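Local atomic coordinates of probable transcriptional regulator (Pseudomonas aeruginosa, PDB entry 2NNN), a protein that probably binds DNA as a dimeric transcription factor of the MarR family, with a winged helix-turn-helix in each subunit. Residues 35-38 with 39-42; 44-47 with 48-51; 56-59 with 60-64. One frame throughout, in Å; residues are numbered along the deposited sequence.

All three contacts are local and follow one another along the chain within the winged helix-turn-helix region. Contact 1 (35-42) starts helix 38-50, contact 2 (44-51) ends it, and contact 3 (56-64) covers helix 55-61 and the turn leading to helix 66-78. The centres of contacts 1 and 2 lie about 13 Å apart, those of contacts 1 and 3 about 14 Å, and those of contacts 2 and 3 about 11 Å. Contact 3 packs against both others: Met-64 meets Thr-39, while Leu-58 and Thr-62 lie on Arg-46. Each contact also touches the second subunit, so this part of the fold is tied to the dimer interface.

Contact 1: residues 35-38 with 39-42; sequences GLTP and TQWA
Thr-37 and Gln-40 face each other in a capping box at the N-terminus of helix 38-50, each side chain accepting a bond from the other's backbone. Thr-37 is the N-cap; with chi1 at 65°, its hydroxyl sits between its own N and carbonyl carbon and turns into the first helical turn, where OG1 takes the N-H of Gln-40 at 3.2 Å. The return bond comes from an extended Gln-40 side chain that runs back across the threonine, bringing OE1 to within 3.3 Å of Thr-37 N. That N-H points almost straight at the oxygen, yet it arrives from above the amide plane, 63° out of it. The amide thus lies across the backbone N whose proton it accepts, and its aliphatic part passes close by the threonine hydroxyl, with Gln-40 CG 3.2 Å from Thr-37 OG1.

On the far side of the amide plane from Thr-37 N, the CD2 methyl of Leu-36 approaches Gln-40 OE1 at 3.4 Å, while CD1 approaches the edge of the Trp-41 indole near CE3. Farther out, Leu-36 and Gln-40 both pack on Leu-76 of helix 66-78. The regular helical bonds begin with Trp-41 N to Thr-37 O and Ala-42 N to Pro-38 O. One water links the two threonines, 2.9 Å from Thr-37 OG1 and 3.1 Å from Thr-39 OG1.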
loop_
_atom_site.group_PDB
_atom_site.type_symbol
_atom_site.label_atom_id
_atom_site.label_comp_id
_atom_site.label_asym_id
_atom_site.label_seq_id
_atom_site.Cartn_x
_atom_site.Cartn_y
_atom_site.Cartn_z
ATOM N N GLY A 35 -5.375 18.059 -5.875
ATOM C CA GLY A 35 -6.392 17.284 -5.173
ATOM C C GLY A 35 -6.636 15.863 -5.681
ATOM O O GLY A 35 -7.598 15.238 -5.265
ATOM N N LEU A 36 -5.786 15.349 -6.574
ATOM C CA LEU A 36 -5.902 13.959 -7.053
ATOM C C LEU A 36 -5.177 12.940 -6.147
ATOM O O LEU A 36 -4.144 13.261 -5.537
ATOM C CB LEU A 36 -5.393 13.826 -8.508
ATOM C CG LEU A 36 -6.140 14.534 -9.658
ATOM C CD1 LEU A 36 -5.417 14.371 -10.978
ATOM C CD2 LEU A 36 -7.577 14.058 -9.803
ATOM N N THR A 37 -5.717 11.719 -6.068
ATOM C CA THR A 37 -5.035 10.607 -5.396
ATOM C C THR A 37 -3.873 10.044 -6.250
ATOM O O THR A 37 -3.818 10.290 -7.464
ATOM C CB THR A 37 -6.011 9.472 -5.041
ATOM O OG1 THR A 37 -6.540 8.897 -6.243
ATOM C CG2 THR A 37 -7.155 9.993 -4.194
ATOM N N PRO A 38 -2.915 9.322 -5.617
ATOM C CA PRO A 38 -1.866 8.648 -6.410
ATOM C C PRO A 38 -2.373 7.885 -7.632
ATOM O O PRO A 38 -1.773 8.010 -8.707
ATOM C CB PRO A 38 -1.225 7.687 -5.395
ATOM C CG PRO A 38 -1.330 8.422 -4.097
ATOM C CD PRO A 38 -2.684 9.145 -4.163
ATOM N N THR A 39 -3.443 7.096 -7.472
ATOM C CA THR A 39 -3.927 6.208 -8.545
ATOM C C THR A 39 -4.669 7.009 -9.593
ATOM O O THR A 39 -4.528 6.749 -10.793
ATOM C CB THR A 39 -4.804 5.045 -8.019
ATOM O OG1 THR A 39 -5.809 5.548 -7.137
ATOM C CG2 THR A 39 -3.957 4.053 -7.239
ATOM N N GLN A 40 -5.436 8.004 -9.146
ATOM C CA GLN A 40 -6.041 8.960 -10.063
ATOM C C GLN A 40 -5.006 9.601 -10.985
ATOM O O GLN A 40 -5.257 9.748 -12.176
ATOM C CB GLN A 40 -6.852 10.021 -9.311
ATOM C CG GLN A 40 -8.240 9.523 -8.921
ATOM C CD GLN A 40 -8.926 10.396 -7.887
ATOM O OE1 GLN A 40 -8.575 11.561 -7.694
ATOM N NE2 GLN A 40 -9.922 9.828 -7.216
ATOM N N TRP A 41 -3.842 9.924 -10.431
ATOM C CA TRP A 41 -2.725 10.550 -11.161
ATOM C C TRP A 41 -2.074 9.556 -12.113
ATOM O O TRP A 41 -1.761 9.904 -13.256
ATOM C CB TRP A 41 -1.680 11.106 -10.172
ATOM C CG TRP A 41 -0.426 11.671 -10.832
ATOM C CD1 TRP A 41 0.834 11.119 -10.820
ATOM C CD2 TRP A 41 -0.308 12.908 -11.580
ATOM N NE1 TRP A 41 1.715 11.927 -11.510
ATOM C CE2 TRP A 41 1.041 13.024 -11.991
ATOM C CE3 TRP A 41 -1.212 13.920 -11.944
ATOM C CZ2 TRP A 41 1.499 14.103 -12.762
ATOM C CZ3 TRP A 41 -0.747 14.999 -12.705
ATOM C CH2 TRP A 41 0.593 15.077 -13.103
ATOM N N ALA A 42 -1.869 8.328 -11.634
ATOM C CA ALA A 42 -1.283 7.235 -12.422
ATOM C C ALA A 42 -2.091 6.958 -13.689
ATOM O O ALA A 42 -1.516 6.833 -14.774
ATOM C CB ALA A 42 -1.179 5.960 -11.580
HETATM O O HOH W 1 -8.331 6.622 -5.715
#

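Contact 2: residues 44-47 with 48-51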
loop_
_atom_site.group_PDB
_atom_site.type_symbol
_atom_site.label_atom_id
_atom_site.label_comp_id
_atom_site.label_asym_id
_atom_site.label_seq_id
_atom_site.Cartn_x
_atom_site.Cartn_y
_atom_site.Cartn_z
ATOM N N LEU A 44 -4.185 9.067 -15.070
ATOM C CA LEU A 44 -4.079 10.285 -15.898
ATOM C C LEU A 44 -2.773 10.272 -16.704
ATOM O O LEU A 44 -2.780 10.475 -17.921
ATOM C CB LEU A 44 -4.115 11.541 -15.017
ATOM C CG LEU A 44 -4.357 12.866 -15.721
ATOM C CD1 LEU A 44 -5.868 13.110 -15.883
ATOM C CD2 LEU A 44 -3.705 14.012 -14.952
ATOM N N VAL A 45 -1.660 10.043 -16.004
ATOM C CA VAL A 45 -0.357 9.911 -16.640
ATOM C C VAL A 45 -0.397 8.849 -17.744
ATOM O O VAL A 45 -0.024 9.139 -18.874
ATOM C CB VAL A 45 0.766 9.641 -15.597
ATOM C CG1 VAL A 45 2.104 9.372 -16.270
ATOM C CG2 VAL A 45 0.883 10.828 -14.638
ATOM N N ARG A 46 -0.887 7.651 -17.424
ATOM C CA ARG A 46 -0.923 6.553 -18.387
ATOM C C ARG A 46 -1.758 6.850 -19.641
ATOM O O ARG A 46 -1.310 6.567 -20.751
ATOM C CB ARG A 46 -1.375 5.245 -17.729
ATOM C CG ARG A 46 -1.185 4.004 -18.601
ATOM C CD ARG A 46 0.286 3.693 -18.809
ATOM N NE ARG A 46 0.836 2.910 -17.704
ATOM C CZ ARG A 46 2.135 2.712 -17.486
ATOM N NH1 ARG A 46 3.051 3.256 -18.273
ATOM N NH2 ARG A 46 2.522 1.975 -16.460
ATOM N N LEU A 47 -2.953 7.422 -19.466
ATOM C CA LEU A 47 -3.765 7.892 -20.594
ATOM C C LEU A 47 -3.066 8.939 -21.466
ATOM O O LEU A 47 -3.416 9.104 -22.639
ATOM C CB LEU A 47 -5.086 8.472 -20.106
ATOM C CG LEU A 47 -6.222 7.541 -19.698
ATOM C CD1 LEU A 47 -7.353 8.367 -19.130
ATOM C CD2 LEU A 47 -6.715 6.664 -20.854
ATOM N N GLY A 48 -2.107 9.666 -20.889
ATOM C CA GLY A 48 -1.292 10.601 -21.644
ATOM C C GLY A 48 -0.263 9.897 -22.495
ATOM O O GLY A 48 0.032 10.341 -23.592
ATOM N N GLU A 49 0.291 8.798 -21.984
ATOM C CA GLU A 49 1.223 7.960 -22.750
ATOM C C GLU A 49 0.539 7.248 -23.917
ATOM O O GLU A 49 1.050 7.229 -25.034
ATOM C CB GLU A 49 1.870 6.899 -21.854
ATOM C CG GLU A 49 2.779 7.456 -20.777
ATOM C CD GLU A 49 3.398 6.363 -19.903
ATOM O OE1 GLU A 49 3.735 5.300 -20.469
ATOM O OE2 GLU A 49 3.563 6.579 -18.667
ATOM N N THR A 50 -0.625 6.676 -23.643
ATOM C CA THR A 50 -1.257 5.708 -24.534
ATOM C C THR A 50 -2.133 6.325 -25.611
ATOM O O THR A 50 -2.214 5.807 -26.724
ATOM C CB THR A 50 -2.145 4.735 -23.734
ATOM O OG1 THR A 50 -3.059 5.492 -22.937
ATOM C CG2 THR A 50 -1.304 3.844 -22.833
ATOM N N GLY A 51 -2.795 7.426 -25.283
ATOM C CA GLY A 51 -3.880 7.916 -26.115
ATOM C C GLY A 51 -5.076 7.034 -25.798
ATOM O O GLY A 51 -5.069 6.336 -24.772
#
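The last two turns of helix 38-50, in the winged helix-turn-helix region, join Arg-46 to Glu-49 by a salt bridge and end at Gly-51, the first residue to leave helical geometry, with positive phi. Arg-46 NH1 meets Glu-49 OE1 at 3.1 Å. The carboxylate oxygen lies at the edge of the guanidinium, nearly in its plane, whereas the arginine nitrogen stands above the carboxylate plane; the two flat groups are turned 77° apart. This oblique crossing follows from opposite chain shapes. Glu-49 is extended beyond CG, while Arg-46 sets out with CG anti to its N (chi1 -169°) and then bends at both chi2 and chi3, which folds its end back toward the glutamate.

The guanidinium serves more than this partner. NH2 donates to Leu-61 O at the end of helix 55-61, and NH1 also forms a salt bridge with Asp-10 of the second subunit, so Arg-46 connects two helices and the dimer partner; the carboxylates of Glu-49 and of that Asp-10 probably offset the charge of the guanidinium. Val-45 flanks the glutamate: Val-45 CG1 lies 4.0 Å from Glu-49 OE2. From the buried flank of the helix, Leu-47 packs on Leu-58 and on Val-96 and Leu-98 of strand 93-98.

Helical bonding carries on to the end, where Gly-51 N reaches Leu-47 O at 3.2 Å. Arg-46 O accepts from Thr-50 N at 3.0 Å, and the threonine hydroxyl turns back onto the same turn: Thr-50 OG1 lies 3.0 Å from Arg-46 O and 2.8 Å from Gly-51 O, either of which its single proton could serve.

Contact 3: residues 56-59 with 60-64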
loop_
_atom_site.group_PDB
_atom_site.type_symbol
_atom_site.label_atom_id
_atom_site.label_comp_id
_atom_site.label_asym_id
_atom_site.label_seq_id
_atom_site.Cartn_x
_atom_site.Cartn_y
_atom_site.Cartn_z
ATOM N N ASN A 56 -10.358 -1.270 -19.116
ATOM C CA ASN A 56 -9.789 -2.439 -18.441
ATOM C C ASN A 56 -8.317 -2.654 -18.793
ATOM O O ASN A 56 -7.524 -3.137 -17.962
ATOM C CB ASN A 56 -10.613 -3.687 -18.770
ATOM C CG ASN A 56 -11.958 -3.716 -18.039
ATOM O OD1 ASN A 56 -12.343 -2.761 -17.326
ATOM N ND2 ASN A 56 -12.676 -4.825 -18.197
ATOM N N GLN A 57 -7.965 -2.290 -20.027
ATOM C CA GLN A 57 -6.574 -2.279 -20.450
ATOM C C GLN A 57 -5.797 -1.187 -19.731
ATOM O O GLN A 57 -4.653 -1.401 -19.342
ATOM C CB GLN A 57 -6.474 -2.084 -21.961
ATOM C CG GLN A 57 -5.047 -2.129 -22.485
ATOM C CD GLN A 57 -4.997 -2.468 -23.954
ATOM O OE1 GLN A 57 -5.219 -3.620 -24.340
ATOM N NE2 GLN A 57 -4.702 -1.477 -24.783
ATOM N N LEU A 58 -6.414 -0.019 -19.574
ATOM C CA LEU A 58 -5.826 1.057 -18.796
ATOM C C LEU A 58 -5.546 0.534 -17.372
ATOM O O LEU A 58 -4.511 0.820 -16.784
ATOM C CB LEU A 58 -6.746 2.289 -18.777
ATOM C CG LEU A 58 -6.322 3.463 -17.868
ATOM C CD1 LEU A 58 -4.918 3.994 -18.179
ATOM C CD2 LEU A 58 -7.337 4.616 -17.836
ATOM N N GLY A 59 -6.481 -0.269 -16.869
ATOM C CA GLY A 59 -6.373 -0.890 -15.573
ATOM C C GLY A 59 -5.172 -1.791 -15.494
ATOM O O GLY A 59 -4.404 -1.708 -14.542
ATOM N N ARG A 60 -5.001 -2.627 -16.514
ATOM C CA ARG A 60 -3.920 -3.610 -16.563
ATOM C C ARG A 60 -2.524 -3.014 -16.809
ATOM O O ARG A 60 -1.524 -3.733 -16.732
ATOM C CB ARG A 60 -4.233 -4.698 -17.602
ATOM C CG ARG A 60 -5.487 -5.525 -17.280
ATOM C CD ARG A 60 -5.954 -6.361 -18.469
ATOM N NE ARG A 60 -5.317 -7.676 -18.447
ATOM C CZ ARG A 60 -4.283 -8.016 -19.210
ATOM N NH1 ARG A 60 -3.790 -7.130 -20.069
ATOM N NH2 ARG A 60 -3.751 -9.237 -19.129
ATOM N N LEU A 61 -2.457 -1.717 -17.117
ATOM C CA LEU A 61 -1.182 -1.029 -17.316
ATOM C C LEU A 61 -0.831 -0.183 -16.104
ATOM O O LEU A 61 0.278 0.366 -16.029
ATOM C CB LEU A 61 -1.217 -0.142 -18.558
ATOM C CG LEU A 61 -1.248 -0.808 -19.944
ATOM C CD1 LEU A 61 -1.946 0.100 -20.977
ATOM C CD2 LEU A 61 0.160 -1.167 -20.397
ATOM N N THR A 62 -1.772 -0.076 -15.163
ATOM C CA THR A 62 -1.561 0.702 -13.928
ATOM C C THR A 62 -1.830 -0.123 -12.662
ATOM O O THR A 62 -2.119 0.448 -11.614
ATOM C CB THR A 62 -2.441 1.951 -13.879
ATOM O OG1 THR A 62 -3.812 1.561 -14.004
ATOM C CG2 THR A 62 -2.096 2.903 -14.996
ATOM N N ALA A 63 -1.714 -1.452 -12.787
ATOM C CA ALA A 63 -1.980 -2.438 -11.730
ATOM C C ALA A 63 -3.327 -2.231 -11.030
ATOM O O ALA A 63 -3.426 -2.264 -9.809
ATOM C CB ALA A 63 -0.829 -2.481 -10.733
HETATM N N MSE A 64 -4.367 -2.031 -11.822
HETATM C CA MSE A 64 -5.682 -1.772 -11.286
HETATM C C MSE A 64 -6.764 -2.684 -11.839
HETATM O O MSE A 64 -6.857 -2.943 -13.044
HETATM C CB MSE A 64 -6.087 -0.304 -11.473
HETATM C CG MSE A 64 -5.581 0.594 -10.357
HETATM SE SE MSE A 64 -6.148 2.444 -10.501
HETATM C CE MSE A 64 -4.692 3.264 -11.498
HETATM O O HOH W 2 -8.417 -3.935 -15.299
#
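Asn-56 meets Arg-60 through its carbonyl oxygen, which accepts the arginine N-H at 3.0 Å and also has Arg-60 CG resting 3.2 Å away. A water donates to the same Asn-56 O and to Met-64 O, bridging the helix to the far end of the turn. At Gln-57, the side chain lies alongside that of Leu-61 and points the same way, with Gln-57 CG 4.1 Å from Leu-61 CD1.

Leu-58 turns its side chain inward, onto Arg-46 of helix 38-50 and onto Ile-69 and Val-73 of helix 66-78. Its carbonyl is gripped from opposite faces: Leu-61 N comes from well above the plane, while Thr-62 OG1, brought round by chi1 of 57°, donates its proton to Leu-58 O at 3.0 Å from the other side. Helix 55-61 is the first helix of the helix-turn-helix, and here it unwinds into the turn before helix 66-78, which in this family is the recognition helix.

Gly-59 O is likewise held from both faces, by Thr-62 N and by Met-64 N, the latter at 2.7 Å and 162° at the hydrogen. The backbone of Met-64, a selenomethionine, thereby returns to the glycine, its O 3.3 Å from Gly-59 CA. Within the turn, Thr-62 O accepts a bond from NH2 of Arg-18 of the second subunit.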